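Local atomic coordinates of mandelate racemase/muconate lactonizing enzyme (Polaromonas sp., PDB entry 3CB3), a protein that probably catalyses a magnesium-dependent reaction of the enolase superfamily on an acid sugar, and binds L-glucaric acid beside a magnesium ion. Residues I229-N234 / Q256-I261; L235-E240 / A282-P287. All coordinates share one frame; numbering follows the deposited sequence.

Contact 1. Residues I229-N234 / Q256-I261; sequences IFEPFN and QFDTPI. With MG (magnesium ion), chain F.
At one end of the enolase-type barrel, Glu231, at the C-terminal end of helix 220-230, grips the loop Phe257-Thr259 that leads from helix 247-256 into strand 261-263. The carboxylate takes two consecutive backbone N-H groups. Asp258 N gives its hydrogen to Glu231 OE2 at 2.8 Å. This donor lies on the syn side, 24° out of the carboxylate plane. Thr259 N reaches Glu231 OE1, also at 2.8 Å, through the syn lone pair. Both bonds are fairly straight, with N-H...O angles of 159°. Thr259 OG1 donates a second bond to the same OE1, short at 2.5 Å and nearly in line with the C-O bond. Three donors therefore fix the rotation of the carboxylate. A bend at chi2 (-73°) turns the end of the glutamate toward the loop, and its CG lies 3.8 Å from Phe257 CD1. The Phe257 ring itself packs on helix 220-230, at Gln224, Cys227 and Arg228. Asp258 OD2 lies 3.9 Å from Glu231 OE2, a like-charge approach that the backbone N-H donors on the glutamate probably offset. A water donates to Phe230 O at 2.6 Å and to Thr259 OG1, so it bridges the two segments. On the far side of the loop Phe257 O binds a magnesium ion at 2.1 Å, with four waters and Ala254 O completing its shell. A carboxylate thus joins the ends of two successive barrel helices at the turns that enter the strands, within the beta/alpha barrel of the enolase superfamily.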
# COMPACT_ATOMS: atom_id res chain seq x y z
N ILE A 229 -7.22 -12.42 -32.06
CA ILE A 229 -7.70 -13.74 -32.45
C ILE A 229 -8.99 -14.04 -31.69
O ILE A 229 -9.91 -14.67 -32.22
CB ILE A 229 -6.67 -14.84 -32.12
CG1 ILE A 229 -5.36 -14.56 -32.86
CG2 ILE A 229 -7.22 -16.21 -32.50
CD1 ILE A 229 -5.53 -14.39 -34.35
N PHE A 230 -9.07 -13.57 -30.46
CA PHE A 230 -10.24 -13.81 -29.63
C PHE A 230 -11.48 -12.99 -29.99
O PHE A 230 -12.58 -13.34 -29.58
CB PHE A 230 -9.89 -13.59 -28.16
CG PHE A 230 -9.24 -14.77 -27.50
CD1 PHE A 230 -9.78 -16.04 -27.64
CD2 PHE A 230 -8.11 -14.60 -26.70
CE1 PHE A 230 -9.21 -17.14 -26.99
CE2 PHE A 230 -7.54 -15.69 -26.04
CZ PHE A 230 -8.09 -16.96 -26.18
N GLU A 231 -11.30 -11.93 -30.77
CA GLU A 231 -12.42 -11.06 -31.15
C GLU A 231 -13.66 -11.80 -31.65
O GLU A 231 -14.75 -11.64 -31.10
CB GLU A 231 -11.98 -10.03 -32.20
CG GLU A 231 -11.25 -8.80 -31.65
CD GLU A 231 -12.17 -7.81 -30.91
OE1 GLU A 231 -12.59 -8.11 -29.77
OE2 GLU A 231 -12.48 -6.74 -31.48
N PRO A 232 -13.52 -12.62 -32.71
CA PRO A 232 -14.68 -13.35 -33.24
C PRO A 232 -15.37 -14.31 -32.28
O PRO A 232 -16.47 -14.79 -32.56
CB PRO A 232 -14.11 -14.04 -34.48
CG PRO A 232 -12.65 -14.23 -34.15
CD PRO A 232 -12.30 -12.93 -33.48
N PHE A 233 -14.75 -14.58 -31.13
CA PHE A 233 -15.34 -15.47 -30.13
C PHE A 233 -16.46 -14.80 -29.33
O PHE A 233 -17.27 -15.47 -28.70
CB PHE A 233 -14.27 -15.94 -29.15
CG PHE A 233 -13.35 -16.99 -29.70
CD1 PHE A 233 -13.52 -18.33 -29.34
CD2 PHE A 233 -12.32 -16.65 -30.56
CE1 PHE A 233 -12.66 -19.31 -29.82
CE2 PHE A 233 -11.44 -17.63 -31.05
CZ PHE A 233 -11.61 -18.96 -30.68
N ASN A 234 -16.49 -13.47 -29.35
CA ASN A 234 -17.50 -12.72 -28.61
C ASN A 234 -17.49 -13.10 -27.13
O ASN A 234 -18.54 -13.44 -26.57
CB ASN A 234 -18.90 -12.97 -29.17
CG ASN A 234 -19.11 -12.32 -30.53
OD1 ASN A 234 -18.59 -11.24 -30.80
ND2 ASN A 234 -19.89 -12.98 -31.37
N GLN A 256 -8.75 -0.38 -29.03
CA GLN A 256 -8.73 -1.05 -30.32
C GLN A 256 -9.73 -2.21 -30.50
O GLN A 256 -10.33 -2.35 -31.55
CB GLN A 256 -7.31 -1.53 -30.58
CG GLN A 256 -7.09 -2.22 -31.90
CD GLN A 256 -5.64 -2.16 -32.31
OE1 GLN A 256 -4.75 -2.43 -31.51
NE2 GLN A 256 -5.39 -1.79 -33.56
N PHE A 257 -9.92 -3.02 -29.46
CA PHE A 257 -10.79 -4.17 -29.59
C PHE A 257 -12.21 -4.03 -29.03
O PHE A 257 -12.44 -3.33 -28.05
CB PHE A 257 -10.09 -5.38 -28.96
CG PHE A 257 -8.77 -5.70 -29.60
CD1 PHE A 257 -8.72 -6.13 -30.92
CD2 PHE A 257 -7.58 -5.53 -28.90
CE1 PHE A 257 -7.49 -6.39 -31.54
CE2 PHE A 257 -6.35 -5.78 -29.51
CZ PHE A 257 -6.31 -6.21 -30.83
N ASP A 258 -13.15 -4.72 -29.67
CA ASP A 258 -14.54 -4.71 -29.25
C ASP A 258 -14.69 -5.45 -27.94
O ASP A 258 -15.40 -5.01 -27.04
CB ASP A 258 -15.43 -5.39 -30.30
CG ASP A 258 -15.45 -4.65 -31.61
OD1 ASP A 258 -14.98 -3.50 -31.66
OD2 ASP A 258 -15.95 -5.23 -32.60
N THR A 259 -14.02 -6.60 -27.84
CA THR A 259 -14.09 -7.41 -26.63
C THR A 259 -13.68 -6.59 -25.42
O THR A 259 -12.63 -5.95 -25.43
CB THR A 259 -13.17 -8.65 -26.73
OG1 THR A 259 -13.57 -9.43 -27.86
CG2 THR A 259 -13.27 -9.50 -25.46
N PRO A 260 -14.52 -6.58 -24.38
CA PRO A 260 -14.22 -5.83 -23.16
C PRO A 260 -12.95 -6.33 -22.49
O PRO A 260 -12.66 -7.53 -22.49
CB PRO A 260 -15.45 -6.06 -22.28
CG PRO A 260 -16.55 -6.26 -23.28
CD PRO A 260 -15.88 -7.13 -24.33
N ILE A 261 -12.19 -5.39 -21.94
CA ILE A 261 -10.97 -5.70 -21.21
C ILE A 261 -11.33 -5.55 -19.74
O ILE A 261 -11.92 -4.54 -19.34
CB ILE A 261 -9.84 -4.70 -21.55
CG1 ILE A 261 -9.51 -4.76 -23.05
CG2 ILE A 261 -8.62 -5.00 -20.71
CD1 ILE A 261 -9.02 -6.12 -23.50
MG MG F . -12.87 -1.84 -26.58
O HOH W 1 -14.15 -12.07 -27.90
O HOH W 2 -14.66 -2.52 -26.39
O HOH W 3 -12.31 -3.13 -25.18
O HOH W 4 -13.62 -0.64 -28.17
O HOH W 5 -13.21 -0.46 -24.93

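Contact 2. Residues L235-E240 / A282-P287; sequences LVWIEE and ADYLMP. With MG (magnesium ion), chain E.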
# COMPACT_ATOMS: atom_id res chain seq x y z
N LEU A 235 -16.32 -13.05 -26.51
CA LEU A 235 -16.20 -13.37 -25.10
C LEU A 235 -16.82 -12.21 -24.31
O LEU A 235 -16.93 -11.10 -24.82
CB LEU A 235 -14.73 -13.52 -24.72
CG LEU A 235 -13.94 -14.63 -25.44
CD1 LEU A 235 -12.45 -14.47 -25.16
CD2 LEU A 235 -14.44 -15.99 -24.98
N VAL A 236 -17.25 -12.48 -23.07
CA VAL A 236 -17.81 -11.41 -22.24
C VAL A 236 -16.65 -10.45 -21.95
O VAL A 236 -16.81 -9.23 -21.99
CB VAL A 236 -18.39 -11.96 -20.92
CG1 VAL A 236 -18.97 -10.81 -20.09
CG2 VAL A 236 -19.47 -13.00 -21.21
N TRP A 237 -15.47 -11.01 -21.68
CA TRP A 237 -14.28 -10.20 -21.45
C TRP A 237 -12.98 -10.99 -21.45
O TRP A 237 -12.96 -12.20 -21.28
CB TRP A 237 -14.39 -9.41 -20.13
CG TRP A 237 -14.29 -10.24 -18.87
CD1 TRP A 237 -13.24 -11.01 -18.47
CD2 TRP A 237 -15.28 -10.34 -17.83
NE1 TRP A 237 -13.51 -11.59 -17.25
CE2 TRP A 237 -14.75 -11.19 -16.83
CE3 TRP A 237 -16.55 -9.80 -17.65
CZ2 TRP A 237 -15.46 -11.50 -15.66
CZ3 TRP A 237 -17.26 -10.11 -16.49
CH2 TRP A 237 -16.71 -10.95 -15.51
N ILE A 238 -11.88 -10.26 -21.65
CA ILE A 238 -10.53 -10.81 -21.62
C ILE A 238 -9.96 -10.10 -20.39
O ILE A 238 -9.77 -8.88 -20.41
CB ILE A 238 -9.72 -10.43 -22.87
CG1 ILE A 238 -10.30 -11.14 -24.10
CG2 ILE A 238 -8.26 -10.82 -22.69
CD1 ILE A 238 -9.71 -10.66 -25.41
N GLU A 239 -9.70 -10.88 -19.35
CA GLU A 239 -9.20 -10.38 -18.07
C GLU A 239 -7.68 -10.40 -17.87
O GLU A 239 -7.00 -11.37 -18.24
CB GLU A 239 -9.87 -11.18 -16.96
CG GLU A 239 -9.48 -10.81 -15.56
CD GLU A 239 -10.26 -11.60 -14.54
OE1 GLU A 239 -11.38 -12.05 -14.88
OE2 GLU A 239 -9.79 -11.75 -13.40
N GLU A 240 -7.18 -9.33 -17.26
CA GLU A 240 -5.76 -9.17 -16.96
C GLU A 240 -4.82 -9.65 -18.06
O GLU A 240 -3.97 -10.51 -17.82
CB GLU A 240 -5.41 -9.88 -15.65
CG GLU A 240 -5.96 -9.20 -14.40
CD GLU A 240 -5.05 -9.37 -13.19
OE1 GLU A 240 -4.98 -10.49 -12.62
OE2 GLU A 240 -4.38 -8.38 -12.80
N ALA A 282 -9.96 -0.02 -18.66
CA ALA A 282 -10.80 -1.20 -18.46
C ALA A 282 -12.28 -0.95 -18.72
O ALA A 282 -12.83 0.06 -18.30
CB ALA A 282 -10.62 -1.74 -17.05
N ASP A 283 -12.90 -1.89 -19.42
CA ASP A 283 -14.32 -1.83 -19.73
C ASP A 283 -15.07 -2.34 -18.51
O ASP A 283 -16.10 -1.81 -18.13
CB ASP A 283 -14.61 -2.71 -20.95
CG ASP A 283 -13.88 -2.22 -22.18
OD1 ASP A 283 -14.31 -1.19 -22.76
OD2 ASP A 283 -12.88 -2.86 -22.56
N TYR A 284 -14.51 -3.39 -17.91
CA TYR A 284 -15.04 -3.99 -16.69
C TYR A 284 -14.01 -3.76 -15.59
O TYR A 284 -12.87 -4.20 -15.71
CB TYR A 284 -15.23 -5.50 -16.85
CG TYR A 284 -16.53 -5.90 -17.49
CD1 TYR A 284 -17.69 -6.02 -16.73
CD2 TYR A 284 -16.60 -6.17 -18.86
CE1 TYR A 284 -18.90 -6.40 -17.32
CE2 TYR A 284 -17.80 -6.55 -19.45
CZ TYR A 284 -18.94 -6.67 -18.67
OH TYR A 284 -20.11 -7.08 -19.25
N LEU A 285 -14.41 -3.07 -14.53
CA LEU A 285 -13.52 -2.81 -13.42
C LEU A 285 -13.73 -3.95 -12.45
O LEU A 285 -14.88 -4.32 -12.17
CB LEU A 285 -13.87 -1.47 -12.75
CG LEU A 285 -12.77 -0.92 -11.84
CD1 LEU A 285 -11.58 -0.50 -12.72
CD2 LEU A 285 -13.29 0.26 -11.04
N MET A 286 -12.65 -4.49 -11.92
CA MET A 286 -12.76 -5.62 -11.00
C MET A 286 -12.20 -5.36 -9.61
O MET A 286 -11.23 -5.98 -9.19
CB MET A 286 -12.09 -6.85 -11.60
CG MET A 286 -12.63 -7.23 -12.97
SD MET A 286 -11.87 -8.76 -13.56
CE MET A 286 -12.97 -10.00 -12.76
N PRO A 287 -12.81 -4.42 -8.88
CA PRO A 287 -12.35 -4.11 -7.53
C PRO A 287 -12.65 -5.26 -6.56
O PRO A 287 -13.61 -6.01 -6.73
CB PRO A 287 -13.13 -2.85 -7.18
CG PRO A 287 -14.41 -3.05 -7.93
CD PRO A 287 -13.92 -3.53 -9.26
MG MG E . -8.47 -12.90 -12.44
O HOH W 6 -6.96 -12.34 -13.59
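Val236 begins the contact, with CG1 4.0 Å from Tyr284 OH and its carbonyl oxygen near Tyr284 CE2. Trp237 follows and makes the largest share of the first segment's packing. Its CG sits between the backbone N and the carbonyl carbon (chi1 70°), and the indole reaches over to the second segment. The edge of its six-membered ring meets the face of Tyr284, with CE3 3.7 Å above the centre of the tyrosine ring. The centroids are 4.9 Å apart and the planes stand at 54°, a tilted edge-to-face pair. Farther along the indole, Trp237 CZ2 meets Met286 CE at 4.1 Å. Met286 SD lies obliquely to the five-membered ring, a Met-aromatic contact. Ala262, on strand 261-263 between strands 238-239 and 284-285, touches Trp237, Tyr284 and Met286. Tyr152 and Trp333 add further edge-to-face contacts to the indole.

Glu239 crosses Met286 at about a right angle, and its OE1 is 3.4 Å from Met286 CE. The same OE1 takes a bent bond from Trp237 NE1 at 3.2 Å on its anti lone pair, and a salt bridge from Lys182. The other oxygen, OE2, binds magnesium at 2.0 Å, as do Asp213 and Glu265. The metal, Trp237 NE1 and Lys182 would together fix the rotation of the carboxylate, and the packing of Tyr284 and Met286 on the indole probably helps to position that N-H.

In the fold
The two contacts belong to successive parts of the barrel, and their centres lie 11 Å apart. Residues 229-234 run straight on into 235-240, and the strand that begins at Ile261 lies between strands 238-239 and 284-285. Among the probable hydrogen bonds that join them are Ile238 N to Pro260 O at 3.0 Å and Ile261 N to Asp283 OD2 at 2.7 Å; Ile261 also has backbone bonds with Asp283 and Tyr284. Contact 2 faces the active site, with the Glu239 side chain about 3 Å from the bound L-glucaric acid. Contact 1 is at the barrel's periphery, and its own magnesium ion lies 18.5 Å from the magnesium ion at Glu239, so the two are separate sites.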